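Local atomic coordinates of mandelate racemase/muconate lactonizing enzyme-like protein (Rubrobacter xylanophilus DSM 9941, PDB entry 3CYJ), a protein that is a member of the mandelate racemase/muconate lactonizing enzyme group of the enolase superfamily and binds a sodium ion in its barrel domain. Residues Arg84-Ala87 with Ala88-Asn91; Gly197-Thr200 with Arg201-Leu205; Glu249-Thr253 with Leu254-His258; Leu281-Asp284 with Gly285-Gly289; Leu316-His320 with Asp321-Val325. All blocks are in the same frame, centred on the assembly; numbering follows the deposited sequence. Where two conformers were deposited one is given.

Interaction 1: residues Arg84-Ala87 with Ala88-Asn91; sequences RMQA and AIRN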
# COMPACT_ATOMS: atom_id res chain seq x y z
N ARG A 84 23.49 -28.63 3.73
CA ARG A 84 23.60 -29.44 4.94
C ARG A 84 24.22 -28.57 6.08
O ARG A 84 23.80 -28.68 7.24
CB ARG A 84 24.40 -30.75 4.67
CG ARG A 84 23.67 -31.73 3.75
CD ARG A 84 24.59 -32.85 3.22
NE ARG A 84 25.41 -33.39 4.31
CZ ARG A 84 26.74 -33.45 4.27
NH1 ARG A 84 27.36 -33.09 3.15
NH2 ARG A 84 27.44 -33.93 5.33
N MET A 85 25.18 -27.69 5.76
CA MET A 85 25.77 -26.84 6.80
C MET A 85 24.73 -25.85 7.41
O MET A 85 24.61 -25.74 8.64
CB MET A 85 26.99 -26.08 6.29
CG MET A 85 28.31 -26.94 6.12
SD MET A 85 29.85 -26.01 5.86
CE MET A 85 29.70 -25.47 4.12
N GLN A 86 23.98 -25.15 6.54
CA GLN A 86 22.93 -24.24 6.93
C GLN A 86 21.85 -24.95 7.80
O GLN A 86 21.40 -24.40 8.80
CB GLN A 86 22.27 -23.61 5.70
CG GLN A 86 23.17 -22.84 4.78
CD GLN A 86 23.68 -21.53 5.34
OE1 GLN A 86 23.45 -21.16 6.53
NE2 GLN A 86 24.40 -20.81 4.51
N ALA A 87 21.44 -26.17 7.42
CA ALA A 87 20.44 -26.90 8.17
C ALA A 87 20.98 -27.25 9.54
O ALA A 87 20.28 -27.12 10.53
CB ALA A 87 20.01 -28.17 7.41
N ALA A 88 22.23 -27.70 9.60
CA ALA A 88 22.85 -28.20 10.82
C ALA A 88 23.02 -27.11 11.86
O ALA A 88 23.05 -27.43 13.05
CB ALA A 88 24.22 -28.87 10.52
N ILE A 89 23.15 -25.84 11.45
CA ILE A 89 23.47 -24.82 12.45
C ILE A 89 22.26 -23.98 12.96
O ILE A 89 22.45 -22.94 13.58
CB ILE A 89 24.62 -23.92 11.98
CG1 ILE A 89 24.20 -23.02 10.80
CG2 ILE A 89 25.88 -24.75 11.63
CD1 ILE A 89 25.36 -22.18 10.34
N ARG A 90 21.04 -24.46 12.74
CA ARG A 90 19.84 -23.72 13.10
C ARG A 90 19.90 -23.23 14.55
O ARG A 90 19.69 -22.02 14.79
CB ARG A 90 18.57 -24.57 12.91
CG ARG A 90 17.26 -23.83 13.22
CD ARG A 90 16.08 -24.81 13.36
NE ARG A 90 16.00 -25.34 14.72
CZ ARG A 90 15.21 -26.34 15.09
NH1 ARG A 90 14.47 -26.97 14.18
NH2 ARG A 90 15.21 -26.76 16.37
N ASN A 91 20.21 -24.14 15.49
CA ASN A 91 20.32 -23.76 16.91
C ASN A 91 21.62 -23.05 17.28
O ASN A 91 21.67 -22.39 18.32
CB ASN A 91 20.24 -24.96 17.85
CG ASN A 91 18.85 -25.52 17.94
OD1 ASN A 91 17.84 -24.91 17.49
ND2 ASN A 91 18.77 -26.74 18.54
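Ala-88 and Arg-84 close the last regular turn at the C-terminal end of helix 78-88, in the N-terminal domain of this enolase-superfamily protein. The backbone bonds record how the helix unwinds. Ala-88 N donates to Arg-84 O at 3.0 Å, but Ile-89 N, the first residue to leave helical angles, makes two weak bonds: one to Met-85 O at 3.2 Å and one to Gln-86 O at 3.5 Å. Gln-86 O also accepts from the Arg-94 side chain, which follows in the loop.

Side-chain carbons meet backbone carbonyls rather than each other. The small Ala-88 lays its CB beside Arg-84 O. Ile-89 wraps its branches round the helix end: with chi1 at 69°, CG1 sits between its own N and carbonyl carbon, and both CG1 and CG2 come up against Met-85 O. Met-85 and Ile-89, apolar and buried, also press on Leu-66 of helix 57-70.

The charged ends bind beyond the turn. Arg-84 reaches back to Val-69 O and Ser-73, while Arg-90 forms a salt bridge with Asp-26 of the second subunit. The Arg-90 guanidinium is further steadied at its edge, in plane, by weak bonds from NE and NH2 to Asn-91 OD1, each 3.4 Å long.

Interaction 2: residues Gly197-Thr200 with Arg201-Leu205; sequences GAYT and RKQAL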
# COMPACT_ATOMS: atom_id res chain seq x y z
N GLY A 197 26.87 3.87 8.61
CA GLY A 197 25.69 4.09 9.46
C GLY A 197 25.77 5.24 10.46
O GLY A 197 25.05 5.26 11.45
N ALA A 198 26.63 6.22 10.18
CA ALA A 198 26.90 7.28 11.15
C ALA A 198 25.82 8.33 11.32
O ALA A 198 25.84 9.05 12.33
CB ALA A 198 28.26 7.96 10.81
N TYR A 199 24.92 8.48 10.34
CA TYR A 199 23.93 9.56 10.32
C TYR A 199 22.50 9.16 10.72
O TYR A 199 22.08 8.02 10.52
CB TYR A 199 23.82 10.13 8.89
CG TYR A 199 25.10 10.65 8.27
CD1 TYR A 199 25.99 11.46 8.98
CD2 TYR A 199 25.41 10.35 6.93
CE1 TYR A 199 27.20 11.95 8.38
CE2 TYR A 199 26.54 10.86 6.31
CZ TYR A 199 27.45 11.64 7.04
OH TYR A 199 28.56 12.08 6.38
N THR A 200 21.75 10.12 11.23
CA THR A 200 20.29 10.03 11.30
C THR A 200 19.77 10.29 9.91
O THR A 200 20.52 10.70 9.03
CB THR A 200 19.68 11.17 12.20
OG1 THR A 200 19.94 12.49 11.61
CG2 THR A 200 20.26 11.09 13.63
N ARG A 201 18.47 10.09 9.71
CA ARG A 201 17.84 10.20 8.40
C ARG A 201 18.04 11.58 7.75
O ARG A 201 18.48 11.67 6.60
CB ARG A 201 16.31 9.88 8.52
CG ARG A 201 16.00 8.46 8.98
CD ARG A 201 14.50 8.16 9.22
NE ARG A 201 14.36 6.71 9.49
CZ ARG A 201 13.24 6.08 9.85
NH1 ARG A 201 12.13 6.75 10.06
NH2 ARG A 201 13.26 4.78 10.08
N LYS A 202 17.65 12.65 8.45
CA LYS A 202 17.75 14.02 7.92
C LYS A 202 19.16 14.51 7.85
O LYS A 202 19.46 15.36 7.02
CB LYS A 202 16.91 15.02 8.73
CG LYS A 202 15.40 14.90 8.46
CD LYS A 202 15.01 15.36 7.02
CE LYS A 202 13.73 14.64 6.50
NZ LYS A 202 12.45 15.10 7.22
N GLN A 203 20.04 13.98 8.70
CA GLN A 203 21.48 14.26 8.66
C GLN A 203 22.05 13.72 7.36
O GLN A 203 22.78 14.41 6.63
CB GLN A 203 22.16 13.61 9.88
CG GLN A 203 23.51 14.19 10.33
CD GLN A 203 24.17 13.41 11.55
OE1 GLN A 203 23.61 12.41 12.05
NE2 GLN A 203 25.38 13.87 11.98
N ALA A 204 21.72 12.47 7.05
CA ALA A 204 22.18 11.83 5.84
C ALA A 204 21.64 12.57 4.59
O ALA A 204 22.35 12.80 3.64
CB ALA A 204 21.76 10.34 5.83
N LEU A 205 20.36 12.95 4.60
CA LEU A 205 19.82 13.72 3.47
C LEU A 205 20.61 15.01 3.29
O LEU A 205 20.96 15.34 2.18
CB LEU A 205 18.33 14.01 3.61
CG LEU A 205 17.61 14.73 2.42
CD1 LEU A 205 17.71 13.98 1.10
CD2 LEU A 205 16.12 14.91 2.76
O HOH W 1 24.23 10.52 14.07
O HOH W 2 27.33 11.83 12.72
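Two waters join the side-chain amide of Gln-203 to the carbonyl of Ala-198, which adds a water bridge to the capping box. Water 1 donates to Ala-198 O and to Gln-203 OE1, both at 2.8 Å; water 2 donates to the same carbonyl and accepts from Gln-203 NE2 at 2.9 Å. Both ends of the amide are thereby used, which suits glutamine, a residue with a donor and an acceptor on one flat group.

The box itself opens helix 201-215. Thr-200 is the N-cap: its OG1 accepts from Gln-203 N at 3.3 Å, and in return Thr-200 N donates to Gln-203 OE1 at 3.1 Å, a fairly straight bond (163°) whose donor lies a little out of the carbonyl plane. Gln-203 can reach because its CG stands anti to the backbone N (chi1 -158°) and the chain runs extended beyond, crossing the threonine side chain at about a right angle. The first helical bond, Ala-204 N to Thr-200 O, completes the turn.

Tyr-199 packs on the same turn. Its CB meets Ala-204 CB at 3.7 Å, and CD1 lies near Gln-203 CD, the ring and amide planes 57° apart; small Ala-204 lets the ring settle close, and Trp-207 of the next turn stacks with it. Arg-201 is anchored by Asp-228 and Lys-202 by Asp-265 of the third subunit. The reciprocal bonds supply acceptors to amide groups that the first helical turn cannot serve, while the neutral cap adds no charge of its own to the helix start.

Interaction 3: residues Glu249-Thr253 with Leu254-His258; sequences EYEWT and LPQLH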
# COMPACT_ATOMS: atom_id res chain seq x y z
N GLU A 249 26.34 -5.06 3.32
CA GLU A 249 27.21 -6.07 4.00
C GLU A 249 26.65 -6.99 5.13
O GLU A 249 27.21 -8.06 5.36
CB GLU A 249 28.48 -5.44 4.52
CG GLU A 249 28.25 -4.13 5.27
CD GLU A 249 29.47 -3.71 6.02
OE1 GLU A 249 29.73 -2.49 6.16
OE2 GLU A 249 30.18 -4.63 6.47
N TYR A 250 25.59 -6.62 5.83
CA TYR A 250 25.25 -7.42 7.01
C TYR A 250 24.09 -8.38 6.89
O TYR A 250 23.68 -8.93 7.89
CB TYR A 250 25.02 -6.51 8.21
CG TYR A 250 26.21 -5.63 8.52
CD1 TYR A 250 27.42 -6.18 8.96
CD2 TYR A 250 26.15 -4.25 8.36
CE1 TYR A 250 28.53 -5.36 9.25
CE2 TYR A 250 27.24 -3.44 8.65
CZ TYR A 250 28.42 -3.99 9.09
OH TYR A 250 29.50 -3.18 9.35
N GLU A 251 23.57 -8.62 5.69
CA GLU A 251 22.40 -9.49 5.57
C GLU A 251 22.86 -10.91 5.55
O GLU A 251 23.99 -11.18 5.12
CB GLU A 251 21.62 -9.16 4.28
CG GLU A 251 20.86 -7.84 4.36
CD GLU A 251 21.78 -6.70 4.30
OE1 GLU A 251 22.81 -6.87 3.61
OE2 GLU A 251 21.50 -5.65 4.93
N TRP A 252 22.00 -11.81 6.01
CA TRP A 252 22.38 -13.22 6.03
C TRP A 252 21.19 -14.12 5.55
O TRP A 252 21.25 -15.35 5.57
CB TRP A 252 23.02 -13.60 7.41
CG TRP A 252 23.70 -12.38 8.24
CD1 TRP A 252 23.03 -11.39 8.93
CD2 TRP A 252 25.11 -12.11 8.46
NE1 TRP A 252 23.93 -10.53 9.54
CE2 TRP A 252 25.20 -10.95 9.26
CE3 TRP A 252 26.30 -12.71 8.04
CZ2 TRP A 252 26.43 -10.40 9.67
CZ3 TRP A 252 27.52 -12.15 8.44
CH2 TRP A 252 27.57 -11.00 9.23
N THR A 253 20.11 -13.52 5.08
CA THR A 253 19.11 -14.32 4.37
C THR A 253 18.90 -13.69 2.98
O THR A 253 19.22 -12.52 2.76
CB THR A 253 17.73 -14.45 5.11
OG1 THR A 253 17.00 -13.23 5.00
CG2 THR A 253 17.81 -14.90 6.60
N LEU A 254 18.37 -14.47 2.05
CA LEU A 254 18.05 -13.94 0.74
C LEU A 254 16.80 -13.09 0.80
O LEU A 254 16.67 -12.14 0.06
CB LEU A 254 17.88 -15.06 -0.26
CG LEU A 254 19.20 -15.43 -0.91
CD1 LEU A 254 19.04 -16.78 -1.59
CD2 LEU A 254 19.58 -14.33 -1.94
N PRO A 255 15.86 -13.43 1.72
CA PRO A 255 14.73 -12.52 1.88
C PRO A 255 15.17 -11.17 2.47
O PRO A 255 14.52 -10.12 2.18
CB PRO A 255 13.78 -13.25 2.84
CG PRO A 255 14.23 -14.63 2.89
CD PRO A 255 15.68 -14.70 2.45
N GLN A 256 16.26 -11.17 3.26
CA GLN A 256 16.87 -9.91 3.71
C GLN A 256 17.46 -9.08 2.55
O GLN A 256 17.16 -7.90 2.43
CB GLN A 256 17.94 -10.15 4.77
CG GLN A 256 17.35 -10.33 6.12
CD GLN A 256 18.35 -10.91 7.09
OE1 GLN A 256 19.55 -10.98 6.79
NE2 GLN A 256 17.85 -11.32 8.27
N LEU A 257 18.25 -9.72 1.70
CA LEU A 257 18.74 -9.10 0.45
C LEU A 257 17.58 -8.64 -0.42
O LEU A 257 17.60 -7.52 -0.97
CB LEU A 257 19.65 -10.05 -0.31
CG LEU A 257 21.05 -10.15 0.28
CD1 LEU A 257 21.93 -10.97 -0.63
CD2 LEU A 257 21.71 -8.77 0.58
N HIS A 258 16.55 -9.48 -0.50
CA HIS A 258 15.34 -9.14 -1.20
C HIS A 258 14.62 -7.89 -0.62
O HIS A 258 14.06 -7.08 -1.36
CB HIS A 258 14.40 -10.35 -1.20
CG HIS A 258 13.03 -10.03 -1.69
ND1 HIS A 258 12.03 -9.62 -0.84
CD2 HIS A 258 12.51 -9.99 -2.94
CE1 HIS A 258 10.93 -9.36 -1.55
NE2 HIS A 258 11.20 -9.57 -2.83
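Two torsions set up the capping box at the start of helix 254-261: chi1 of Thr-253 (74°) swings OG1 between its own N and carbonyl carbon, facing the helix, and chi1 of Gln-256 (-81°) places CG beside its backbone N, from where the extended chain doubles back to the loop. Thr-253 is the N-cap, and its OG1 accepts from Gln-256 N at 2.8 Å. The return bond runs from Thr-253 N to Gln-256 OE1.

That amide oxygen has a second donor. Trp-252 N approaches almost head-on at 2.7 Å in a nearly straight bond, whereas Thr-253 N comes from above the carbonyl plane, 68° out of it. One glutamine oxygen therefore grips two successive backbone amides, which probably helps to hold the end of the loop after strand 244-247. A glutamine suits the place, being long enough for its amide oxygen to reach back past the N-cap to both N-H groups.

Carbon contacts flank the box. Glu-251 bends at chi2 and lays CB against Leu-257 CD2 at 3.7 Å, its CG against Gln-256 CB; the carboxylate stands nearly perpendicular to the glutamine amide. Leu-257 also packs on Val-283 of helix 283-290. Pro-255 fits the first turn, where a residue without an N-H costs no helical bond. Across the subunit boundaries, Thr-253 and Pro-255 touch Glu-227 of the second subunit, and His-258 meets His-290 of the fourth edge-to-face. The fit is tightest beside the proline ring, where Thr-253 CB and Pro-255 CD are only 3.4 Å apart.

Interaction 4: residues Leu281-Asp284 with Gly285-Gly289; sequences LRVD and GICRG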
# COMPACT_ATOMS: atom_id res chain seq x y z
N LEU A 281 26.11 -16.74 -5.65
CA LEU A 281 25.53 -17.15 -6.93
C LEU A 281 24.05 -16.80 -7.01
O LEU A 281 23.45 -16.71 -8.10
CB LEU A 281 25.71 -18.67 -7.13
CG LEU A 281 27.12 -19.05 -7.58
CD1 LEU A 281 27.41 -20.55 -7.45
CD2 LEU A 281 27.35 -18.56 -9.01
N ARG A 282 23.45 -16.58 -5.85
CA ARG A 282 22.04 -16.27 -5.79
C ARG A 282 21.78 -14.78 -5.95
O ARG A 282 20.65 -14.37 -6.14
CB ARG A 282 21.51 -16.72 -4.45
CG ARG A 282 21.12 -18.14 -4.53
CD ARG A 282 22.23 -19.12 -4.06
NE ARG A 282 21.60 -20.42 -3.87
CZ ARG A 282 20.85 -20.72 -2.81
NH1 ARG A 282 20.29 -21.89 -2.74
NH2 ARG A 282 20.66 -19.83 -1.83
N VAL A 283 22.84 -14.00 -5.95
CA VAL A 283 22.72 -12.57 -5.84
C VAL A 283 22.28 -11.92 -7.13
O VAL A 283 21.47 -10.98 -7.11
CB VAL A 283 24.04 -11.96 -5.30
CG1 VAL A 283 24.36 -10.66 -5.99
CG2 VAL A 283 23.96 -11.82 -3.79
N ASP A 284 22.77 -12.45 -8.25
CA ASP A 284 22.26 -12.05 -9.59
C ASP A 284 20.75 -12.10 -9.71
O ASP A 284 20.12 -11.15 -10.20
CB ASP A 284 22.82 -12.99 -10.65
CG ASP A 284 23.84 -12.33 -11.53
OD1 ASP A 284 23.92 -11.09 -11.51
OD2 ASP A 284 24.54 -13.07 -12.28
N GLY A 285 20.16 -13.20 -9.27
CA GLY A 285 18.73 -13.37 -9.30
C GLY A 285 18.04 -12.30 -8.51
O GLY A 285 16.98 -11.83 -8.91
N ILE A 286 18.62 -11.88 -7.38
CA ILE A 286 18.00 -10.75 -6.68
C ILE A 286 18.19 -9.47 -7.44
O ILE A 286 17.26 -8.70 -7.63
CB ILE A 286 18.48 -10.60 -5.21
CG1 ILE A 286 18.14 -11.86 -4.39
CG2 ILE A 286 17.85 -9.39 -4.59
CD1 ILE A 286 16.76 -11.93 -3.98
N CYS A 287 19.41 -9.24 -7.89
CA CYS A 287 19.74 -8.00 -8.55
C CYS A 287 19.08 -7.85 -9.92
O CYS A 287 18.58 -6.78 -10.22
CB CYS A 287 21.26 -7.83 -8.65
SG CYS A 287 21.95 -7.38 -7.02
N ARG A 288 19.12 -8.88 -10.76
CA ARG A 288 18.45 -8.80 -12.07
C ARG A 288 16.91 -8.73 -11.90
O ARG A 288 16.22 -8.01 -12.63
CB ARG A 288 18.82 -9.98 -13.00
CG ARG A 288 20.30 -10.27 -13.23
CD ARG A 288 21.03 -9.07 -13.81
NE ARG A 288 20.51 -8.63 -15.10
CZ ARG A 288 19.92 -7.45 -15.32
NH1 ARG A 288 19.48 -7.16 -16.55
NH2 ARG A 288 19.76 -6.56 -14.34
N GLY A 289 16.38 -9.49 -10.93
CA GLY A 289 14.93 -9.42 -10.63
C GLY A 289 14.43 -8.03 -10.23
O GLY A 289 13.31 -7.67 -10.54
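Asp-284 and Arg-288, one turn apart on helix 283-290 of the barrel domain, run alongside each other in a common direction, yet they do not pair. Their carboxylate and guanidinium planes are turned 65° apart, and Asp-284 OD1 stays 5.5 Å from Arg-288 NE. The arginine bends at chi2 and chi3, both near -60°, which folds its chain rather than sending it straight along the aspartate; its NE makes a long, weak ion pair with Glu-311. Its CG rests on Asp-284 O at 3.2 Å. The carboxylate is engaged by other groups: OD2 accepts from Glu-311 N and OD1 is hydrogen-bonded to Ser-312 OG, so a short acidic chain suits this buried spot facing a loop.

Val-283 and Cys-287 form the neighbouring pair, both turned to the interior, where they meet Phe-294 of strand 294-296. Cys-287 holds SG beside its own N and leans it toward Val-283, with CG1 and SG 4.2 Å apart, a light apolar contact. Ile-286 takes a third direction, toward Leu-254 and Ala-261 of helix 254-261.

Glycine suits the subunit boundary: with no side chain, Gly-285 lets Ile-286 of the fourth subunit pack close. Arg-282 forms a salt bridge with Glu-311 of that same subunit.

Backbone bonds tie the turn together. Ile-286 N reaches Arg-282 O only weakly, at 3.4 Å, whereas Cys-287 N donates to Val-283 O at 2.8 Å, nearly in line with the carbonyl bond.

Interaction 5: residues Leu316-His320 with Asp321-Val325; sequences LEYFH and DHARV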
# COMPACT_ATOMS: atom_id res chain seq x y z
N LEU A 316 33.96 -4.20 -7.65
CA LEU A 316 34.31 -4.85 -6.39
C LEU A 316 35.21 -3.90 -5.63
O LEU A 316 35.94 -3.09 -6.24
CB LEU A 316 34.92 -6.26 -6.61
CG LEU A 316 36.42 -6.52 -6.92
CD1 LEU A 316 37.48 -5.96 -5.90
CD2 LEU A 316 36.67 -8.01 -7.14
N GLU A 317 35.12 -3.98 -4.31
CA GLU A 317 35.87 -3.12 -3.41
C GLU A 317 37.28 -3.68 -3.19
O GLU A 317 37.46 -4.81 -2.67
CB GLU A 317 35.19 -3.05 -2.04
CG GLU A 317 35.96 -2.23 -1.05
CD GLU A 317 35.34 -2.24 0.31
OE1 GLU A 317 34.74 -3.28 0.70
OE2 GLU A 317 35.46 -1.19 0.97
N TYR A 318 38.26 -2.89 -3.60
CA TYR A 318 39.66 -3.21 -3.35
C TYR A 318 40.02 -2.65 -2.00
O TYR A 318 40.55 -1.54 -1.90
CB TYR A 318 40.56 -2.56 -4.45
CG TYR A 318 41.96 -3.03 -4.39
CD1 TYR A 318 42.31 -4.34 -4.79
CD2 TYR A 318 42.95 -2.19 -3.89
CE1 TYR A 318 43.65 -4.79 -4.70
CE2 TYR A 318 44.27 -2.63 -3.78
CZ TYR A 318 44.61 -3.93 -4.20
OH TYR A 318 45.92 -4.35 -4.08
N PHE A 319 39.67 -3.39 -0.95
CA PHE A 319 39.73 -2.83 0.41
C PHE A 319 41.14 -2.85 0.97
O PHE A 319 41.78 -3.90 1.02
CB PHE A 319 38.78 -3.59 1.35
CG PHE A 319 38.68 -2.96 2.73
CD1 PHE A 319 38.40 -1.60 2.87
CD2 PHE A 319 38.87 -3.71 3.86
CE1 PHE A 319 38.28 -0.99 4.11
CE2 PHE A 319 38.75 -3.12 5.15
CZ PHE A 319 38.46 -1.76 5.26
N HIS A 320 41.62 -1.68 1.37
CA HIS A 320 43.00 -1.54 1.85
C HIS A 320 43.40 -2.62 2.84
O HIS A 320 44.27 -3.43 2.55
CB HIS A 320 43.24 -0.15 2.48
CG HIS A 320 44.56 -0.03 3.18
ND1 HIS A 320 45.77 -0.04 2.52
CD2 HIS A 320 44.85 0.11 4.50
CE1 HIS A 320 46.76 0.05 3.40
NE2 HIS A 320 46.22 0.17 4.61
N ASP A 321 42.75 -2.69 4.01
CA ASP A 321 43.14 -3.70 5.02
C ASP A 321 43.36 -5.07 4.41
O ASP A 321 44.32 -5.78 4.76
CB ASP A 321 42.11 -3.84 6.12
CG ASP A 321 41.90 -2.56 6.92
OD1 ASP A 321 42.39 -1.50 6.53
OD2 ASP A 321 41.22 -2.60 7.97
N HIS A 322 42.46 -5.44 3.50
CA HIS A 322 42.38 -6.80 3.03
C HIS A 322 43.34 -7.09 1.95
O HIS A 322 43.99 -8.15 1.98
CB HIS A 322 40.96 -7.14 2.58
CG HIS A 322 39.99 -7.16 3.71
ND1 HIS A 322 38.64 -7.34 3.53
CD2 HIS A 322 40.19 -6.99 5.05
CE1 HIS A 322 38.04 -7.31 4.71
NE2 HIS A 322 38.96 -7.09 5.64
N ALA A 323 43.40 -6.20 0.95
CA ALA A 323 44.44 -6.27 -0.06
C ALA A 323 45.82 -6.47 0.61
O ALA A 323 46.56 -7.41 0.30
CB ALA A 323 44.43 -5.00 -0.90
N ARG A 324 46.13 -5.62 1.57
CA ARG A 324 47.42 -5.68 2.28
C ARG A 324 47.63 -7.01 3.02
O ARG A 324 48.65 -7.65 2.86
CB ARG A 324 47.53 -4.50 3.23
CG ARG A 324 48.74 -4.50 4.17
CD ARG A 324 48.70 -3.20 5.04
NE ARG A 324 49.85 -3.13 5.92
CZ ARG A 324 49.88 -3.64 7.15
NH1 ARG A 324 48.80 -4.21 7.67
NH2 ARG A 324 51.01 -3.56 7.85
N VAL A 325 46.66 -7.45 3.81
CA VAL A 325 46.75 -8.75 4.49
C VAL A 325 46.86 -9.92 3.50
O VAL A 325 47.52 -10.91 3.77
CB VAL A 325 45.52 -8.95 5.44
CG1 VAL A 325 45.26 -10.44 5.81
CG2 VAL A 325 45.65 -8.08 6.68
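Phe-319 and His-322 make the tight part of this strand-to-helix turn, a T-shaped (edge-to-face) pair with ring planes at 85° and centroids 4.9 Å apart. The phenyl CD2 stands over the centre of the imidazole face. Phe-319 gets there with CG anti to its backbone N (chi1 -174°), and the same ring runs alongside Asp-321, CE2 lying 3.6 Å from Asp-321 CB. Flat and apolar, it packs against the first turn of the helix at its edge and one face, while His-322 uses ND1 to bond Ala-299 N and stacks its ring with Tyr-53.

Phe-319 is also the N-cap residue, and its carbonyl closes the first turn: Ala-323 N donates to Phe-319 O at 2.8 Å, and His-322 N adds a weak bond to the same oxygen. Tyr-318, at the centre of an inverse gamma turn, meets the helix at Ala-323, where a methyl is the right size: Ala-323 CB sits over the tyrosine face, 3.9 Å from the ring centroid, in a CH-pi contact.

The looser, partly exposed side belongs to His-320 and Arg-324. They run side by side, touching lightly between His-320 CE1 and Arg-324 CD at 4.1 Å, and their polar ends bond to strand 8-26, His-320 NE2 to Asp-21 and Arg-324 NH1 to Pro-19 O.

Strand 313-319 lies in the barrel between strands 132-137 and 294-296, and helix 320-329 leaves it at 65°, judged from the short segments, to pack on strand 8-26 of the N-terminal domain, with helix 300-306 beside Tyr-318 and His-322.

Interactions 2 to 5 belong to the barrel domain, interaction 1 to the N-terminal domain. Only interactions 3 and 4 touch: Leu-254 CD1 lies 3.5 Å from Arg-282 NH2, and His-258 CB 4.0 Å from Ile-286 CD1, and both contacts meet the fourth subunit. Interactions 1 and 3, about 17 Å between centres, both face the second subunit. The sodium ion, held by Asp-194, Glu-221 and Glu-222, lies about 8 Å from the Phe-319 side chain of interaction 5 and about 10 Å from the side chains of Ala-198 of interaction 2 and Glu-251 of interaction 3. Two capping boxes, 200-203 and 253-256, start helices that follow loops near the metal.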